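Local coordinates for protein peptidase S15/CocE/NonD (Thaumarchaeota archaeon SCGC AB-539-E09, PDB 4PF1) that is a serine peptidase of the S15 family with an alpha/beta hydrolase fold that acts as an aminopeptidase, probably trimming peptides from their amino ends, at residues 222-227 with 248-253; 230-235 with 439-444; 91-96 with 355-360. One frame throughout, in Å; residues are numbered along the deposited sequence.

Interaction 1: residues 222-227 with 248-253; sequences IKWWSG and RGMESI
Trp-224 and Arg-248 mark the closest approach of the two backbones, their CA atoms 7.8 Å apart, where the irregular loop 222-227 passes the end of helix 241-247; Gly-249, with positive phi, closes that helix in a Schellman motif. The gap is bridged mainly by Arg-248, whose guanidinium lies between two indole rings. Trp-225 lies flat beneath it, the planes only 4° apart, and CZ of Arg-248 sits 3.7 Å from the centroid of the six-membered ring of Trp-225, a cation-pi contact over the face. Trp-224 covers the opposite face less evenly: its plane is turned by 22°, and NE of Arg-248 rests toward the rim of the ring, 3.4 Å from CZ2 of Trp-224. Bent at chi2, the arginine chain passes between the two indoles, and CG of Arg-248 makes a CH-pi contact with the six-membered ring of Trp-224. The same arginine reaches back to the main chain, as NH2 of Arg-248 donates to O of Trp-225 at 2.9 Å, the donor tilted 28° from the carbonyl plane. One water links NH2 of Arg-248 to N of Gly-227, and another joins NE1 of Trp-225 to O of Arg-248. Farther along, SD of Met-250 meets the edge of Trp-224 at CZ3, 3.8 Å away, a Met-aromatic contact. Trp-225 also packs edge-to-face on Phe-30 of a second subunit, which places the loop at an interface. Within the helical region inserted between strands 178-184 and 287-292, a buried guanidinium is thus sandwiched between two indole faces, while the carbonyl and water hold it against turning; the low-polarity surroundings would probably strengthen its attraction to the Trp-225 ring.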
loop_
_atom_site.group_PDB
_atom_site.type_symbol
_atom_site.label_atom_id
_atom_site.label_comp_id
_atom_site.label_asym_id
_atom_site.label_seq_id
_atom_site.Cartn_x
_atom_site.Cartn_y
_atom_site.Cartn_z
ATOM N N ILE A 222 0.536 -28.909 18.417
ATOM C CA ILE A 222 0.773 -29.562 17.124
ATOM C C ILE A 222 -0.173 -28.926 16.111
ATOM O O ILE A 222 -1.396 -29.007 16.279
ATOM C CB ILE A 222 0.616 -31.109 17.213
ATOM C CG1 ILE A 222 1.693 -31.718 18.153
ATOM C CG2 ILE A 222 0.666 -31.746 15.809
ATOM C CD1 ILE A 222 1.537 -33.224 18.473
ATOM N N LYS A 223 0.386 -28.242 15.095
ATOM C CA LYS A 223 -0.428 -27.519 14.126
ATOM C C LYS A 223 -0.260 -28.034 12.695
ATOM O O LYS A 223 0.802 -28.542 12.323
ATOM C CB LYS A 223 -0.156 -26.011 14.201
ATOM C CG LYS A 223 -0.804 -25.365 15.422
ATOM C CD LYS A 223 -0.593 -23.867 15.472
ATOM C CE LYS A 223 -0.982 -23.308 16.819
ATOM N NZ LYS A 223 -0.912 -21.823 16.846
ATOM N N TRP A 224 -1.351 -27.921 11.909
ATOM C CA TRP A 224 -1.478 -28.364 10.518
ATOM C C TRP A 224 -0.292 -27.909 9.671
ATOM O O TRP A 224 0.018 -26.716 9.623
ATOM C CB TRP A 224 -2.801 -27.845 9.927
ATOM C CG TRP A 224 -3.048 -28.231 8.496
ATOM C CD1 TRP A 224 -2.677 -27.534 7.383
ATOM C CD2 TRP A 224 -3.805 -29.357 8.032
ATOM N NE1 TRP A 224 -3.119 -28.178 6.252
ATOM C CE2 TRP A 224 -3.824 -29.295 6.621
ATOM C CE3 TRP A 224 -4.474 -30.416 8.671
ATOM C CZ2 TRP A 224 -4.476 -30.255 5.839
ATOM C CZ3 TRP A 224 -5.129 -31.361 7.895
ATOM C CH2 TRP A 224 -5.112 -31.285 6.498
ATOM N N TRP A 225 0.388 -28.868 9.030
ATOM C CA TRP A 225 1.530 -28.563 8.177
ATOM C C TRP A 225 1.085 -28.454 6.712
ATOM O O TRP A 225 0.038 -28.989 6.340
ATOM C CB TRP A 225 2.668 -29.593 8.356
ATOM C CG TRP A 225 2.269 -31.021 8.125
ATOM C CD1 TRP A 225 1.908 -31.934 9.071
ATOM C CD2 TRP A 225 2.235 -31.710 6.866
ATOM N NE1 TRP A 225 1.626 -33.144 8.480
ATOM C CE2 TRP A 225 1.818 -33.035 7.126
ATOM C CE3 TRP A 225 2.505 -31.333 5.538
ATOM C CZ2 TRP A 225 1.669 -33.987 6.110
ATOM C CZ3 TRP A 225 2.354 -32.275 4.532
ATOM C CH2 TRP A 225 1.948 -33.586 4.820
ATOM N N SER A 226 1.879 -27.746 5.892
ATOM C CA SER A 226 1.583 -27.530 4.475
ATOM C C SER A 226 2.751 -27.945 3.581
ATOM O O SER A 226 3.912 -27.823 3.972
ATOM C CB SER A 226 1.247 -26.063 4.226
ATOM O OG SER A 226 0.872 -25.840 2.875
ATOM N N GLY A 227 2.424 -28.403 2.376
ATOM C CA GLY A 227 3.401 -28.771 1.359
ATOM C C GLY A 227 3.196 -27.982 0.080
ATOM O O GLY A 227 3.926 -28.168 -0.897
ATOM N N ARG A 248 -2.258 -36.489 6.890
ATOM C CA ARG A 248 -1.867 -35.773 8.106
ATOM C C ARG A 248 -1.977 -36.671 9.351
ATOM O O ARG A 248 -1.677 -36.219 10.459
ATOM C CB ARG A 248 -2.720 -34.496 8.277
ATOM C CG ARG A 248 -2.047 -33.229 7.746
ATOM C CD ARG A 248 -1.976 -33.213 6.234
ATOM N NE ARG A 248 -1.514 -31.926 5.725
ATOM C CZ ARG A 248 -1.206 -31.698 4.454
ATOM N NH1 ARG A 248 -1.284 -32.675 3.560
ATOM N NH2 ARG A 248 -0.804 -30.495 4.070
ATOM N N GLY A 249 -2.357 -37.939 9.140
ATOM C CA GLY A 249 -2.516 -38.934 10.197
ATOM C C GLY A 249 -3.594 -38.566 11.196
ATOM O O GLY A 249 -3.337 -38.532 12.401
ATOM N N MET A 250 -4.809 -38.262 10.693
ATOM C CA MET A 250 -5.937 -37.798 11.507
ATOM C C MET A 250 -6.887 -38.927 11.927
ATOM O O MET A 250 -7.981 -38.645 12.429
ATOM C CB MET A 250 -6.726 -36.715 10.747
ATOM C CG MET A 250 -5.958 -35.428 10.567
ATOM S SD MET A 250 -6.911 -34.142 9.736
ATOM C CE MET A 250 -8.126 -33.759 11.005
ATOM N N GLU A 251 -6.462 -40.196 11.768
ATOM C CA GLU A 251 -7.270 -41.370 12.118
ATOM C C GLU A 251 -7.661 -41.406 13.610
ATOM O O GLU A 251 -8.727 -41.926 13.936
ATOM C CB GLU A 251 -6.540 -42.672 11.738
ATOM C CG GLU A 251 -6.493 -42.933 10.238
ATOM C CD GLU A 251 -5.331 -42.310 9.479
ATOM O OE1 GLU A 251 -4.613 -41.465 10.062
ATOM O OE2 GLU A 251 -5.136 -42.675 8.298
ATOM N N SER A 252 -6.817 -40.831 14.499
ATOM C CA SER A 252 -7.042 -40.811 15.953
ATOM C C SER A 252 -7.751 -39.521 16.448
ATOM O O SER A 252 -8.122 -39.448 17.626
ATOM C CB SER A 252 -5.718 -40.990 16.694
ATOM O OG SER A 252 -4.822 -39.928 16.408
ATOM N N ILE A 253 -7.931 -38.516 15.566
ATOM C CA ILE A 253 -8.612 -37.262 15.928
ATOM C C ILE A 253 -10.137 -37.516 15.901
ATOM O O ILE A 253 -10.687 -37.892 14.865
ATOM C CB ILE A 253 -8.151 -36.078 15.023
ATOM C CG1 ILE A 253 -6.714 -35.639 15.408
ATOM C CG2 ILE A 253 -9.128 -34.888 15.104
ATOM C CD1 ILE A 253 -5.910 -35.042 14.297
HETATM O O HOH W 1 0.603 -34.825 10.569
HETATM O O HOH W 2 -0.275 -29.125 1.716
#

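Interaction 2: residues 230-235 with 439-444; sequences DTYDAY and RQRPTI
Thr-443 binds the start of helix 231-238 from the C-terminal domain, and this buried end is the tightly packed part of the contact. N of Thr-231 donates to O of Thr-443 at 2.7 Å, nearly straight at 173°. Beside it, OG1 of Thr-231 and OG1 of Thr-443 share a hydrogen bond of 2.7 Å, and Glu-205 is a further partner of the Thr-231 hydroxyl. Asp-230, at the N-cap position, turns its carboxylate across to the other segment, with CG anti to its own backbone nitrogen (chi1 -174°). OD1 of Asp-230 takes N of Thr-443 at 2.7 Å, met on the anti side and somewhat out of the carboxylate plane. OD2 faces Arg-441, which grips this one oxygen side-on with two nitrogens: NE at 2.8 Å on the syn lone pair and NH1 at 3.1 Å, both in the guanidinium plane. Asp-233, one turn along the helix, extends the network with a salt bridge from its OD2 to NH1 of Arg-441 at 2.9 Å, and its other oxygen pairs with Arg-237. Tyr-232 lies under the arginine, its CD1 close to the centre of one guanidinium face and its ring receiving a CH-pi contact from CD. A leucine in place of Arg-441 would probably leave Asp-230 and Asp-233 without their shared positive mate and the Tyr-232 ring without the flat guanidinium over its CD1 side. The partly exposed side is looser: Pro-442, after a cis peptide bond, brings CA and CB against OD1 of Asp-230, and Arg-462 of a third subunit packs nearby, making a weak, long ion pair with Asp-230. Charge and helix-end bonds together clamp the catalytic domain's helical region to the C-terminal domain, and the carboxylates probably stay ionised.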
loop_
_atom_site.group_PDB
_atom_site.type_symbol
_atom_site.label_atom_id
_atom_site.label_comp_id
_atom_site.label_asym_id
_atom_site.label_seq_id
_atom_site.Cartn_x
_atom_site.Cartn_y
_atom_site.Cartn_z
ATOM N N ASP A 230 -0.760 -22.877 -2.706
ATOM C CA ASP A 230 -2.102 -22.904 -3.292
ATOM C C ASP A 230 -2.853 -24.162 -2.813
ATOM O O ASP A 230 -2.470 -25.281 -3.162
ATOM C CB ASP A 230 -2.006 -22.854 -4.830
ATOM C CG ASP A 230 -3.327 -22.722 -5.567
ATOM O OD1 ASP A 230 -4.304 -22.233 -4.959
ATOM O OD2 ASP A 230 -3.373 -23.073 -6.763
ATOM N N THR A 231 -3.912 -23.973 -2.002
ATOM C CA THR A 231 -4.701 -25.079 -1.427
ATOM C C THR A 231 -5.501 -25.822 -2.502
ATOM O O THR A 231 -5.714 -27.027 -2.368
ATOM C CB THR A 231 -5.614 -24.588 -0.293
ATOM O OG1 THR A 231 -6.524 -23.607 -0.796
ATOM C CG2 THR A 231 -4.828 -24.023 0.889
ATOM N N TYR A 232 -5.927 -25.110 -3.571
ATOM C CA TYR A 232 -6.653 -25.687 -4.711
ATOM C C TYR A 232 -5.879 -26.890 -5.258
ATOM O O TYR A 232 -6.439 -27.977 -5.389
ATOM C CB TYR A 232 -6.856 -24.619 -5.805
ATOM C CG TYR A 232 -7.593 -25.111 -7.035
ATOM C CD1 TYR A 232 -6.929 -25.825 -8.032
ATOM C CD2 TYR A 232 -8.940 -24.819 -7.230
ATOM C CE1 TYR A 232 -7.595 -26.268 -9.172
ATOM C CE2 TYR A 232 -9.614 -25.243 -8.376
ATOM C CZ TYR A 232 -8.939 -25.975 -9.341
ATOM O OH TYR A 232 -9.588 -26.404 -10.471
ATOM N N ASP A 233 -4.572 -26.693 -5.521
ATOM C CA ASP A 233 -3.658 -27.713 -6.011
ATOM C C ASP A 233 -3.524 -28.873 -5.019
ATOM O O ASP A 233 -3.648 -30.033 -5.419
ATOM C CB ASP A 233 -2.282 -27.088 -6.278
ATOM C CG ASP A 233 -1.799 -27.288 -7.690
ATOM O OD1 ASP A 233 -1.278 -28.383 -7.987
ATOM O OD2 ASP A 233 -1.941 -26.352 -8.503
ATOM N N ALA A 234 -3.313 -28.555 -3.725
ATOM C CA ALA A 234 -3.128 -29.537 -2.645
ATOM C C ALA A 234 -4.325 -30.485 -2.489
ATOM O O ALA A 234 -4.133 -31.699 -2.485
ATOM C CB ALA A 234 -2.855 -28.823 -1.326
ATOM N N TYR A 235 -5.553 -29.934 -2.376
ATOM C CA TYR A 235 -6.768 -30.727 -2.175
ATOM C C TYR A 235 -7.161 -31.531 -3.435
ATOM O O TYR A 235 -7.677 -32.644 -3.298
ATOM C CB TYR A 235 -7.928 -29.837 -1.691
ATOM C CG TYR A 235 -7.814 -29.464 -0.225
ATOM C CD1 TYR A 235 -7.079 -28.352 0.178
ATOM C CD2 TYR A 235 -8.414 -30.242 0.763
ATOM C CE1 TYR A 235 -6.948 -28.018 1.526
ATOM C CE2 TYR A 235 -8.303 -29.909 2.116
ATOM C CZ TYR A 235 -7.564 -28.797 2.492
ATOM O OH TYR A 235 -7.427 -28.465 3.819
ATOM N N ARG A 439 -12.726 -19.032 -5.331
ATOM C CA ARG A 439 -12.086 -17.725 -5.399
ATOM C C ARG A 439 -11.014 -17.773 -6.450
ATOM O O ARG A 439 -10.626 -18.868 -6.876
ATOM C CB ARG A 439 -11.461 -17.352 -4.054
ATOM C CG ARG A 439 -12.434 -17.160 -2.921
ATOM C CD ARG A 439 -11.730 -16.512 -1.756
ATOM N NE ARG A 439 -11.743 -15.052 -1.872
ATOM C CZ ARG A 439 -11.011 -14.236 -1.124
ATOM N NH1 ARG A 439 -10.181 -14.725 -0.210
ATOM N NH2 ARG A 439 -11.101 -12.925 -1.283
ATOM N N GLN A 440 -10.473 -16.603 -6.830
ATOM C CA GLN A 440 -9.363 -16.528 -7.772
ATOM C C GLN A 440 -8.122 -17.143 -7.130
ATOM O O GLN A 440 -7.924 -17.019 -5.918
ATOM C CB GLN A 440 -9.107 -15.077 -8.215
ATOM C CG GLN A 440 -10.179 -14.557 -9.183
ATOM C CD GLN A 440 -9.828 -13.237 -9.828
ATOM O OE1 GLN A 440 -9.915 -13.081 -11.049
ATOM N NE2 GLN A 440 -9.488 -12.240 -9.025
ATOM N N ARG A 441 -7.346 -17.889 -7.918
ATOM C CA ARG A 441 -6.166 -18.573 -7.407
ATOM C C ARG A 441 -4.981 -17.608 -7.277
ATOM O O ARG A 441 -4.945 -16.603 -7.989
ATOM C CB ARG A 441 -5.826 -19.789 -8.273
ATOM C CG ARG A 441 -6.638 -21.002 -7.848
ATOM C CD ARG A 441 -6.584 -22.109 -8.861
ATOM N NE ARG A 441 -5.358 -22.894 -8.747
ATOM C CZ ARG A 441 -4.870 -23.649 -9.721
ATOM N NH1 ARG A 441 -3.761 -24.348 -9.533
ATOM N NH2 ARG A 441 -5.493 -23.717 -10.893
ATOM N N PRO A 442 -4.057 -17.823 -6.297
ATOM C CA PRO A 442 -3.964 -18.971 -5.367
ATOM C C PRO A 442 -4.940 -18.910 -4.183
ATOM O O PRO A 442 -5.148 -17.846 -3.592
ATOM C CB PRO A 442 -2.509 -18.903 -4.889
ATOM C CG PRO A 442 -2.178 -17.437 -4.927
ATOM C CD PRO A 442 -2.912 -16.901 -6.134
ATOM N N THR A 443 -5.537 -20.063 -3.832
ATOM C CA THR A 443 -6.423 -20.146 -2.665
ATOM C C THR A 443 -5.572 -20.530 -1.456
ATOM O O THR A 443 -4.776 -21.472 -1.531
ATOM C CB THR A 443 -7.603 -21.107 -2.889
ATOM O OG1 THR A 443 -7.108 -22.425 -3.118
ATOM C CG2 THR A 443 -8.517 -20.663 -4.033
ATOM N N ILE A 444 -5.697 -19.768 -0.365
ATOM C CA ILE A 444 -4.896 -19.990 0.844
ATOM C C ILE A 444 -5.809 -20.231 2.067
ATOM O O ILE A 444 -6.989 -19.870 2.015
ATOM C CB ILE A 444 -3.901 -18.806 1.073
ATOM C CG1 ILE A 444 -4.642 -17.452 1.249
ATOM C CG2 ILE A 444 -2.847 -18.750 -0.048
ATOM C CD1 ILE A 444 -3.762 -16.290 1.717
#

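Interaction 3: residues 91-96 with 355-360; sequences NDTTSA and VMQPFL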
loop_
_atom_site.group_PDB
_atom_site.type_symbol
_atom_site.label_atom_id
_atom_site.label_comp_id
_atom_site.label_asym_id
_atom_site.label_seq_id
_atom_site.Cartn_x
_atom_site.Cartn_y
_atom_site.Cartn_z
ATOM N N ASN A 91 -15.805 -6.745 23.718
ATOM C CA ASN A 91 -16.003 -6.273 25.091
ATOM C C ASN A 91 -15.693 -4.767 25.281
ATOM O O ASN A 91 -15.575 -4.328 26.427
ATOM C CB ASN A 91 -15.145 -7.097 26.060
ATOM C CG ASN A 91 -15.576 -8.527 26.186
ATOM O OD1 ASN A 91 -15.084 -9.409 25.480
ATOM N ND2 ASN A 91 -16.491 -8.795 27.110
ATOM N N ASP A 92 -15.590 -3.975 24.183
ATOM C CA ASP A 92 -15.262 -2.543 24.295
ATOM C C ASP A 92 -16.287 -1.767 25.141
ATOM O O ASP A 92 -15.889 -1.042 26.056
ATOM C CB ASP A 92 -15.067 -1.868 22.912
ATOM C CG ASP A 92 -16.174 -2.049 21.871
ATOM O OD1 ASP A 92 -17.232 -2.631 22.211
ATOM O OD2 ASP A 92 -15.953 -1.667 20.704
ATOM N N THR A 93 -17.594 -1.965 24.885
ATOM C CA THR A 93 -18.643 -1.257 25.628
ATOM C C THR A 93 -18.745 -1.754 27.086
ATOM O O THR A 93 -18.996 -0.939 27.974
ATOM C CB THR A 93 -19.990 -1.334 24.901
ATOM O OG1 THR A 93 -20.462 -2.680 24.899
ATOM C CG2 THR A 93 -19.919 -0.802 23.487
ATOM N N THR A 94 -18.520 -3.070 27.337
ATOM C CA THR A 94 -18.587 -3.635 28.701
ATOM C C THR A 94 -17.388 -3.180 29.538
ATOM O O THR A 94 -17.530 -2.983 30.745
ATOM C CB THR A 94 -18.691 -5.168 28.682
ATOM O OG1 THR A 94 -17.558 -5.718 28.014
ATOM C CG2 THR A 94 -19.984 -5.665 28.052
ATOM N N SER A 95 -16.206 -3.024 28.896
ATOM C CA SER A 95 -14.992 -2.541 29.555
ATOM C C SER A 95 -15.134 -1.062 29.915
ATOM O O SER A 95 -14.747 -0.667 31.017
ATOM C CB SER A 95 -13.769 -2.756 28.667
ATOM O OG SER A 95 -12.601 -2.217 29.264
ATOM N N ALA A 96 -15.708 -0.250 28.992
ATOM C CA ALA A 96 -15.939 1.185 29.209
ATOM C C ALA A 96 -16.974 1.414 30.323
ATOM O O ALA A 96 -16.851 2.377 31.083
ATOM C CB ALA A 96 -16.401 1.847 27.918
ATOM N N VAL A 355 -27.161 -0.404 20.944
ATOM C CA VAL A 355 -28.164 -1.467 21.081
ATOM C C VAL A 355 -27.739 -2.505 22.140
ATOM O O VAL A 355 -28.505 -2.755 23.069
ATOM C CB VAL A 355 -28.488 -2.154 19.717
ATOM C CG1 VAL A 355 -29.590 -3.204 19.871
ATOM C CG2 VAL A 355 -28.868 -1.128 18.649
ATOM N N MET A 356 -26.534 -3.113 21.994
ATOM C CA MET A 356 -26.059 -4.171 22.897
ATOM C C MET A 356 -25.812 -3.670 24.332
ATOM O O MET A 356 -26.272 -4.317 25.273
ATOM C CB MET A 356 -24.794 -4.856 22.350
ATOM C CG MET A 356 -24.453 -6.154 23.086
ATOM S SD MET A 356 -22.798 -6.803 22.750
ATOM C CE MET A 356 -21.790 -5.538 23.488
ATOM N N GLN A 357 -25.075 -2.555 24.505
ATOM C CA GLN A 357 -24.794 -2.033 25.847
ATOM C C GLN A 357 -26.098 -1.591 26.579
ATOM O O GLN A 357 -26.291 -2.040 27.708
ATOM C CB GLN A 357 -23.741 -0.909 25.825
ATOM C CG GLN A 357 -23.080 -0.639 27.195
ATOM C CD GLN A 357 -22.493 -1.875 27.866
ATOM O OE1 GLN A 357 -21.854 -2.730 27.236
ATOM N NE2 GLN A 357 -22.675 -1.975 29.173
ATOM N N PRO A 358 -27.056 -0.840 25.956
ATOM C CA PRO A 358 -28.301 -0.506 26.681
ATOM C C PRO A 358 -29.140 -1.751 27.006
ATOM O O PRO A 358 -29.797 -1.778 28.044
ATOM C CB PRO A 358 -29.033 0.438 25.720
ATOM C CG PRO A 358 -27.970 0.969 24.822
ATOM C CD PRO A 358 -27.033 -0.183 24.634
ATOM N N PHE A 359 -29.080 -2.794 26.142
ATOM C CA PHE A 359 -29.747 -4.083 26.377
ATOM C C PHE A 359 -29.197 -4.708 27.668
ATOM O O PHE A 359 -29.968 -5.038 28.568
ATOM C CB PHE A 359 -29.534 -5.031 25.168
ATOM C CG PHE A 359 -29.939 -6.476 25.374
ATOM C CD1 PHE A 359 -31.267 -6.871 25.245
ATOM C CD2 PHE A 359 -28.986 -7.451 25.654
ATOM C CE1 PHE A 359 -31.637 -8.210 25.412
ATOM C CE2 PHE A 359 -29.358 -8.789 25.826
ATOM C CZ PHE A 359 -30.680 -9.159 25.706
ATOM N N LEU A 360 -27.852 -4.813 27.770
ATOM C CA LEU A 360 -27.162 -5.380 28.931
ATOM C C LEU A 360 -27.358 -4.526 30.181
ATOM O O LEU A 360 -27.650 -5.074 31.243
ATOM C CB LEU A 360 -25.654 -5.554 28.649
ATOM C CG LEU A 360 -25.262 -6.545 27.542
ATOM C CD1 LEU A 360 -23.789 -6.435 27.218
ATOM C CD2 LEU A 360 -25.618 -7.983 27.923
#
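The hydroxyl of Thr-93 gives its proton to the side-chain amide of Gln-357, OG1 to OE1 at 2.7 Å, in the shortest polar link between segments 91-96 and 355-360. The donor is tilted 17° from the amide plane. Gln-357 leaves its helix with CG anti to the backbone nitrogen (chi1 -161°) and then bends at chi2, which lays the amide alongside Thr-93, the two side chains running past each other in opposite directions. NE2 of Gln-357 donates to Asp-361 one turn on, fixing which end of the amide faces the threonine. Apolar groups flank this bond. CE of Met-356 comes within 3.5 Å of OG1 of Thr-93, while the methyl CG2 of Thr-94 lies 3.6 Å from OE1 of Gln-357 and 4.0 Å from CD1 of Leu-360. OG1 of Thr-94 is turned back to its own helix while CG2 faces the other: O of Asn-91 accepts both OG1 of Thr-94, at 2.9 Å and above the carbonyl plane, and the backbone N of Ser-95. The segment axes approach to 9.9 Å at a crossing angle of -49°. Beneath them lies the central sheet of the alpha/beta hydrolase fold, with Thr-94 on Ile-101 of strand 100-105 and Met-356 on Val-182 of strand 178-184. Between the two segments, then, one neutral hydrogen bond set among methyl and methylene groups satisfies a buried hydroxyl and amide oxygen, and the salt bridge from Asp-92 to Arg-352 is a charged tie beside it, joining the same two helices.

Interactions 1 and 2 lie about 19 Å apart between centres and belong to one region: loop 222-227 runs on into helix 231-238, and CZ2 of Trp-224 packs 4.0 Å from OH of Tyr-235. Both are near other subunits, and each is built round an arginine, sandwiched between indoles in the buried interaction 1 but paired with carboxylates in the partly buried interaction 2. Interaction 3, its centre about 40 Å from the centres of both others, is buried against the central sheet, untouched by other chains, and uses a neutral hydrogen bond and methyl packing. Of the three, only interaction 2 joins the catalytic part to the C-terminal domain; interaction 1 stays within the helical region.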